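Local coordinates for protein Rubredoxin\:oxygen oxidoreductase (Desulfovibrio gigas, PDB 1E5D) that reduces one oxygen molecule to two water molecules with four electrons, using a diiron centre and flavin mononucleotide, at residues 251-263 against 277-290. Sequence-based numbering, arbitrary orientation.
With FMN (flavin mononucleotide), chain C.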
loop_
_atom_site.group_PDB
_atom_site.type_symbol
_atom_site.label_atom_id
_atom_site.label_comp_id
_atom_site.label_asym_id
_atom_site.label_seq_id
_atom_site.Cartn_x
_atom_site.Cartn_y
_atom_site.Cartn_z
ATOM N N PRO A 251 1.655 18.216 -20.809
ATOM C CA PRO A 251 2.155 16.917 -21.238
ATOM C C PRO A 251 3.555 16.983 -21.841
ATOM O O PRO A 251 3.984 17.990 -22.380
ATOM C CB PRO A 251 1.186 16.508 -22.347
ATOM C CG PRO A 251 -0.060 17.280 -22.079
ATOM C CD PRO A 251 0.369 18.566 -21.437
ATOM N N THR A 252 4.248 15.862 -21.746
ATOM C CA THR A 252 5.464 15.565 -22.464
ATOM C C THR A 252 5.343 14.160 -23.057
ATOM O O THR A 252 4.362 13.449 -22.816
ATOM C CB THR A 252 6.714 15.632 -21.577
ATOM O OG1 THR A 252 6.593 14.633 -20.558
ATOM C CG2 THR A 252 6.819 16.968 -20.869
ATOM N N ASN A 253 6.342 13.763 -23.825
ATOM C CA ASN A 253 6.405 12.484 -24.508
ATOM C C ASN A 253 6.786 11.346 -23.571
ATOM O O ASN A 253 7.296 10.314 -23.999
ATOM C CB ASN A 253 7.444 12.574 -25.633
ATOM C CG ASN A 253 7.080 11.728 -26.833
ATOM O OD1 ASN A 253 5.930 11.318 -26.977
ATOM N ND2 ASN A 253 8.071 11.477 -27.680
ATOM N N LYS A 254 6.550 11.534 -22.282
ATOM C CA LYS A 254 6.916 10.581 -21.248
ATOM C C LYS A 254 5.727 9.708 -20.863
ATOM O O LYS A 254 4.616 10.171 -20.613
ATOM C CB LYS A 254 7.447 11.330 -20.031
ATOM C CG LYS A 254 8.048 10.456 -18.944
ATOM C CD LYS A 254 8.739 11.324 -17.908
ATOM C CE LYS A 254 8.619 10.755 -16.508
ATOM N NZ LYS A 254 8.906 11.802 -15.487
ATOM N N VAL A 255 6.000 8.406 -20.831
ATOM C CA VAL A 255 4.975 7.448 -20.431
ATOM C C VAL A 255 5.456 6.743 -19.167
ATOM O O VAL A 255 6.565 6.221 -19.096
ATOM C CB VAL A 255 4.659 6.449 -21.553
ATOM C CG1 VAL A 255 3.593 5.450 -21.129
ATOM C CG2 VAL A 255 4.196 7.165 -22.816
ATOM N N VAL A 256 4.621 6.753 -18.144
ATOM C CA VAL A 256 4.819 6.068 -16.891
ATOM C C VAL A 256 3.879 4.865 -16.856
ATOM O O VAL A 256 2.656 4.998 -16.894
ATOM C CB VAL A 256 4.508 6.943 -15.666
ATOM C CG1 VAL A 256 4.440 6.071 -14.411
ATOM C CG2 VAL A 256 5.528 8.051 -15.502
ATOM N N ILE A 257 4.469 3.687 -16.794
ATOM C CA ILE A 257 3.717 2.453 -16.637
ATOM C C ILE A 257 3.899 1.929 -15.218
ATOM O O ILE A 257 5.018 1.677 -14.762
ATOM C CB ILE A 257 4.186 1.390 -17.639
ATOM C CG1 ILE A 257 4.031 1.793 -19.106
ATOM C CG2 ILE A 257 3.495 0.066 -17.355
ATOM C CD1 ILE A 257 4.913 0.999 -20.051
ATOM N N PHE A 258 2.815 1.758 -14.466
ATOM C CA PHE A 258 3.003 1.168 -13.135
ATOM C C PHE A 258 2.004 0.026 -13.003
ATOM O O PHE A 258 0.886 0.056 -13.498
ATOM C CB PHE A 258 2.902 2.198 -12.037
ATOM C CG PHE A 258 1.571 2.726 -11.573
ATOM C CD1 PHE A 258 0.829 2.044 -10.623
ATOM C CD2 PHE A 258 1.047 3.907 -12.058
ATOM C CE1 PHE A 258 -0.382 2.510 -10.153
ATOM C CE2 PHE A 258 -0.169 4.384 -11.598
ATOM C CZ PHE A 258 -0.898 3.690 -10.642
ATOM N N TYR A 259 2.470 -1.015 -12.336
ATOM C CA TYR A 259 1.764 -2.273 -12.244
ATOM C C TYR A 259 2.189 -2.968 -10.956
ATOM O O TYR A 259 3.188 -2.594 -10.344
ATOM C CB TYR A 259 2.097 -3.166 -13.462
ATOM C CG TYR A 259 3.453 -3.824 -13.255
ATOM C CD1 TYR A 259 4.614 -3.068 -13.384
ATOM C CD2 TYR A 259 3.588 -5.173 -12.931
ATOM C CE1 TYR A 259 5.866 -3.637 -13.202
ATOM C CE2 TYR A 259 4.830 -5.744 -12.736
ATOM C CZ TYR A 259 5.972 -4.970 -12.873
ATOM O OH TYR A 259 7.196 -5.564 -12.681
ATOM N N ASP A 260 1.452 -4.011 -10.625
ATOM C CA ASP A 260 1.879 -5.039 -9.693
ATOM C C ASP A 260 1.447 -6.375 -10.289
ATOM O O ASP A 260 0.684 -6.418 -11.258
ATOM C CB ASP A 260 1.328 -4.823 -8.297
ATOM C CG ASP A 260 2.145 -5.544 -7.242
ATOM O OD1 ASP A 260 3.094 -6.267 -7.618
ATOM O OD2 ASP A 260 1.838 -5.402 -6.047
ATOM N N SER A 261 1.953 -7.468 -9.741
ATOM C CA SER A 261 1.708 -8.771 -10.364
ATOM C C SER A 261 2.029 -9.887 -9.389
ATOM O O SER A 261 2.868 -9.706 -8.500
ATOM C CB SER A 261 2.564 -8.879 -11.618
ATOM O OG SER A 261 2.360 -10.124 -12.264
ATOM N N MET A 262 1.379 -11.038 -9.521
ATOM C CA MET A 262 1.754 -12.143 -8.634
ATOM C C MET A 262 2.591 -13.161 -9.397
ATOM O O MET A 262 3.627 -13.577 -8.887
ATOM C CB MET A 262 0.532 -12.819 -8.003
ATOM C CG MET A 262 -0.408 -11.817 -7.351
ATOM S SD MET A 262 -2.028 -12.495 -6.959
ATOM C CE MET A 262 -2.880 -12.238 -8.521
ATOM N N TRP A 263 2.143 -13.538 -10.584
ATOM C CA TRP A 263 2.789 -14.599 -11.359
ATOM C C TRP A 263 3.393 -14.091 -12.660
ATOM O O TRP A 263 3.656 -14.832 -13.602
ATOM C CB TRP A 263 1.793 -15.750 -11.618
ATOM C CG TRP A 263 1.580 -16.498 -10.327
ATOM C CD1 TRP A 263 0.492 -16.447 -9.501
ATOM C CD2 TRP A 263 2.513 -17.404 -9.728
ATOM N NE1 TRP A 263 0.699 -17.280 -8.418
ATOM C CE2 TRP A 263 1.927 -17.876 -8.534
ATOM C CE3 TRP A 263 3.785 -17.861 -10.086
ATOM C CZ2 TRP A 263 2.570 -18.786 -7.695
ATOM C CZ3 TRP A 263 4.416 -18.763 -9.252
ATOM C CH2 TRP A 263 3.812 -19.216 -8.073
ATOM N N PHE A 277 6.175 1.541 -26.510
ATOM C CA PHE A 277 6.106 2.995 -26.354
ATOM C C PHE A 277 7.428 3.613 -26.791
ATOM O O PHE A 277 7.484 4.666 -27.428
ATOM C CB PHE A 277 5.758 3.378 -24.922
ATOM C CG PHE A 277 4.265 3.422 -24.644
ATOM C CD1 PHE A 277 3.453 4.336 -25.297
ATOM C CD2 PHE A 277 3.690 2.552 -23.730
ATOM C CE1 PHE A 277 2.091 4.382 -25.041
ATOM C CE2 PHE A 277 2.333 2.593 -23.474
ATOM C CZ PHE A 277 1.530 3.509 -24.131
ATOM N N ARG A 278 8.506 2.917 -26.422
ATOM C CA ARG A 278 9.823 3.410 -26.850
ATOM C C ARG A 278 9.832 3.489 -28.378
ATOM O O ARG A 278 10.218 4.513 -28.947
ATOM C CB ARG A 278 10.928 2.530 -26.289
ATOM C CG ARG A 278 12.319 2.720 -26.856
ATOM C CD ARG A 278 13.191 1.488 -26.645
ATOM N NE ARG A 278 12.621 0.324 -27.322
ATOM C CZ ARG A 278 13.127 -0.329 -28.356
ATOM N NH1 ARG A 278 14.276 0.041 -28.906
ATOM N NH2 ARG A 278 12.478 -1.377 -28.858
ATOM N N ASP A 279 9.367 2.407 -28.998
ATOM C CA ASP A 279 9.295 2.290 -30.449
ATOM C C ASP A 279 8.569 3.478 -31.072
ATOM O O ASP A 279 8.962 3.951 -32.134
ATOM C CB ASP A 279 8.588 1.002 -30.861
ATOM C CG ASP A 279 9.552 -0.110 -31.219
ATOM O OD1 ASP A 279 10.686 0.186 -31.649
ATOM O OD2 ASP A 279 9.167 -1.288 -31.067
ATOM N N GLU A 280 7.532 3.940 -30.386
ATOM C CA GLU A 280 6.780 5.114 -30.798
ATOM C C GLU A 280 7.502 6.406 -30.449
ATOM O O GLU A 280 6.934 7.495 -30.522
ATOM C CB GLU A 280 5.395 5.105 -30.140
ATOM C CG GLU A 280 4.550 3.904 -30.549
ATOM C CD GLU A 280 4.368 3.797 -32.053
ATOM O OE1 GLU A 280 3.877 4.779 -32.650
ATOM O OE2 GLU A 280 4.722 2.741 -32.620
ATOM N N GLY A 281 8.766 6.297 -30.042
ATOM C CA GLY A 281 9.524 7.469 -29.652
ATOM C C GLY A 281 9.099 8.106 -28.345
ATOM O O GLY A 281 9.231 9.314 -28.148
ATOM N N CYS A 282 8.583 7.313 -27.408
ATOM C CA CYS A 282 8.306 7.867 -26.088
ATOM C C CYS A 282 9.436 7.564 -25.122
ATOM O O CYS A 282 10.196 6.620 -25.323
ATOM C CB CYS A 282 7.015 7.290 -25.512
ATOM S SG CYS A 282 5.571 7.612 -26.545
ATOM N N THR A 283 9.558 8.353 -24.061
ATOM C CA THR A 283 10.423 7.983 -22.951
ATOM C C THR A 283 9.559 7.167 -21.986
ATOM O O THR A 283 8.414 7.554 -21.718
ATOM C CB THR A 283 11.028 9.128 -22.131
ATOM O OG1 THR A 283 11.281 10.294 -22.911
ATOM C CG2 THR A 283 12.375 8.657 -21.578
ATOM N N VAL A 284 10.087 6.061 -21.476
ATOM C CA VAL A 284 9.239 5.242 -20.616
ATOM C C VAL A 284 9.806 5.099 -19.214
ATOM O O VAL A 284 10.989 4.860 -18.988
ATOM C CB VAL A 284 9.052 3.842 -21.228
ATOM C CG1 VAL A 284 8.199 2.959 -20.334
ATOM C CG2 VAL A 284 8.439 3.978 -22.619
ATOM N N LYS A 285 8.914 5.247 -18.241
ATOM C CA LYS A 285 9.202 4.817 -16.885
ATOM C C LYS A 285 8.286 3.617 -16.586
ATOM O O LYS A 285 7.073 3.806 -16.508
ATOM C CB LYS A 285 9.009 5.922 -15.856
ATOM C CG LYS A 285 9.885 7.145 -16.070
ATOM C CD LYS A 285 11.310 6.914 -15.599
ATOM C CE LYS A 285 12.317 7.281 -16.675
ATOM N NZ LYS A 285 13.372 6.240 -16.849
ATOM N N LEU A 286 8.906 2.457 -16.448
ATOM C CA LEU A 286 8.278 1.215 -16.036
ATOM C C LEU A 286 8.477 0.984 -14.542
ATOM O O LEU A 286 9.569 0.629 -14.097
ATOM C CB LEU A 286 8.849 0.031 -16.829
ATOM C CG LEU A 286 8.211 -1.332 -16.548
ATOM C CD1 LEU A 286 6.696 -1.205 -16.520
ATOM C CD2 LEU A 286 8.627 -2.362 -17.578
ATOM N N MET A 287 7.439 1.176 -13.733
ATOM C CA MET A 287 7.604 1.120 -12.286
ATOM C C MET A 287 6.733 0.074 -11.602
ATOM O O MET A 287 5.509 0.109 -11.677
ATOM C CB MET A 287 7.306 2.516 -11.699
ATOM C CG MET A 287 8.014 3.610 -12.493
ATOM S SD MET A 287 7.649 5.274 -11.893
ATOM C CE MET A 287 8.774 5.340 -10.503
ATOM N N TRP A 288 7.377 -0.854 -10.913
ATOM C CA TRP A 288 6.772 -1.886 -10.093
ATOM C C TRP A 288 6.357 -1.355 -8.729
ATOM O O TRP A 288 7.188 -0.835 -7.984
ATOM C CB TRP A 288 7.786 -3.018 -9.931
ATOM C CG TRP A 288 7.277 -4.254 -9.268
ATOM C CD1 TRP A 288 5.985 -4.677 -9.247
ATOM C CD2 TRP A 288 8.028 -5.226 -8.537
ATOM N NE1 TRP A 288 5.886 -5.853 -8.544
ATOM C CE2 TRP A 288 7.125 -6.214 -8.101
ATOM C CE3 TRP A 288 9.378 -5.373 -8.203
ATOM C CZ2 TRP A 288 7.513 -7.328 -7.350
ATOM C CZ3 TRP A 288 9.764 -6.475 -7.461
ATOM C CH2 TRP A 288 8.839 -7.443 -7.039
ATOM N N CYS A 289 5.087 -1.464 -8.363
ATOM C CA CYS A 289 4.639 -0.965 -7.069
ATOM C C CYS A 289 5.326 -1.636 -5.891
ATOM O O CYS A 289 5.362 -1.102 -4.785
ATOM C CB CYS A 289 3.124 -1.167 -6.897
ATOM S SG CYS A 289 2.151 -0.102 -7.972
ATOM N N LYS A 290 5.879 -2.832 -6.077
ATOM C CA LYS A 290 6.531 -3.452 -4.919
ATOM C C LYS A 290 7.920 -2.859 -4.701
ATOM O O LYS A 290 8.468 -3.038 -3.616
ATOM C CB LYS A 290 6.624 -4.961 -5.101
ATOM C CG LYS A 290 5.832 -5.796 -4.122
ATOM C CD LYS A 290 4.503 -6.247 -4.682
ATOM C CE LYS A 290 4.185 -7.674 -4.260
ATOM N NZ LYS A 290 3.560 -8.417 -5.393
HETATM N N1 FMN C . -8.634 -14.157 -11.301
HETATM C C2 FMN C . -9.894 -13.770 -11.443
HETATM O O2 FMN C . -10.472 -13.820 -12.496
HETATM N N3 FMN C . -10.642 -13.256 -10.351
HETATM C C4 FMN C . -10.229 -13.491 -9.052
HETATM O O4 FMN C . -10.891 -13.005 -8.154
HETATM C C4A FMN C . -8.862 -13.964 -8.886
HETATM N N5 FMN C . -8.248 -13.872 -7.684
HETATM C C5A FMN C . -7.103 -14.617 -7.535
HETATM C C6 FMN C . -6.506 -14.648 -6.249
HETATM C C7 FMN C . -5.239 -15.147 -6.064
HETATM C C7M FMN C . -4.523 -14.897 -4.764
HETATM C C8 FMN C . -4.477 -15.615 -7.206
HETATM C C8M FMN C . -3.184 -16.368 -6.994
HETATM C C9 FMN C . -5.136 -15.772 -8.435
HETATM C C9A FMN C . -6.341 -15.094 -8.637
HETATM N N10 FMN C . -6.895 -14.857 -9.933
HETATM C C10 FMN C . -8.128 -14.383 -10.070
HETATM C "C1'" FMN C . -6.144 -15.394 -11.092
HETATM C "C2'" FMN C . -5.042 -14.403 -11.545
HETATM O "O2'" FMN C . -5.626 -13.169 -11.943
HETATM C "C3'" FMN C . -4.362 -15.072 -12.729
HETATM O "O3'" FMN C . -3.483 -16.051 -12.182
HETATM C "C4'" FMN C . -3.540 -14.065 -13.538
HETATM O "O4'" FMN C . -2.887 -14.734 -14.629
HETATM C "C5'" FMN C . -2.534 -13.445 -12.593
HETATM O "O5'" FMN C . -1.651 -12.419 -13.389
HETATM P P FMN C . -0.232 -12.089 -12.942
HETATM O O1P FMN C . 0.103 -10.736 -13.574
HETATM O O2P FMN C . -0.082 -12.158 -11.558
HETATM O O3P FMN C . 0.688 -13.084 -13.484
#
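Strands 254-259 and 283-288 pair in parallel from Lys254-Thr283 to Tyr259-Trp288. The pairing joins the two strands of the first beta-alpha-beta unit of the flavodoxin fold. Strand 283-288 is outermost in the five-stranded parallel sheet, and strand 306-310 flanks 254-259 on its other side. Val255 and Ile257 each give their N-H to one residue of strand 283-288 and accept from the residue two further on, as in Met287 N to Ile257 O at 2.7 Å; Tyr259 N to Met287 O is weak.

Helix 265-279 links the strands and ends in a Schellman motif with Gly281 at positive phi. Its last turn brings the Phe277 ring against Val255. CG1 of Val255 sits over the ring centre, 3.9 Å from the Phe277 centroid, as a CH-pi contact. Ile257 lies on the same face of the sheet, with CG2 3.5 Å from Leu286 CD1. Just past the strand, Cys289 SG approaches the Phe258 ring obliquely, 3.7 Å from CD1, a sulfur-aromatic contact.

Beyond the strands Ser261 OG bonds FMN O1P, and the Met262 and Trp263 amides bond O2P. The Tyr259 ring and the five-membered ring of Trp288 are tilted by 19° and barely overlap; Trp288 CD1 lies over the Tyr259 face, 3.6 Å from CZ. Asp260 CG lies anti to the backbone N (chi1 -159°), which brings the carboxylate to Trp288 and Lys290. Its OD1 accepts from Ser261 N and, in a salt bridge on the syn side, from Lys290 NZ. Lys290 NZ also hydrogen-bonds to Gly25 O of the second subunit. Trp288 NE1 meets the same Asp260 OD1 at 3.0 Å, from above the carboxylate plane.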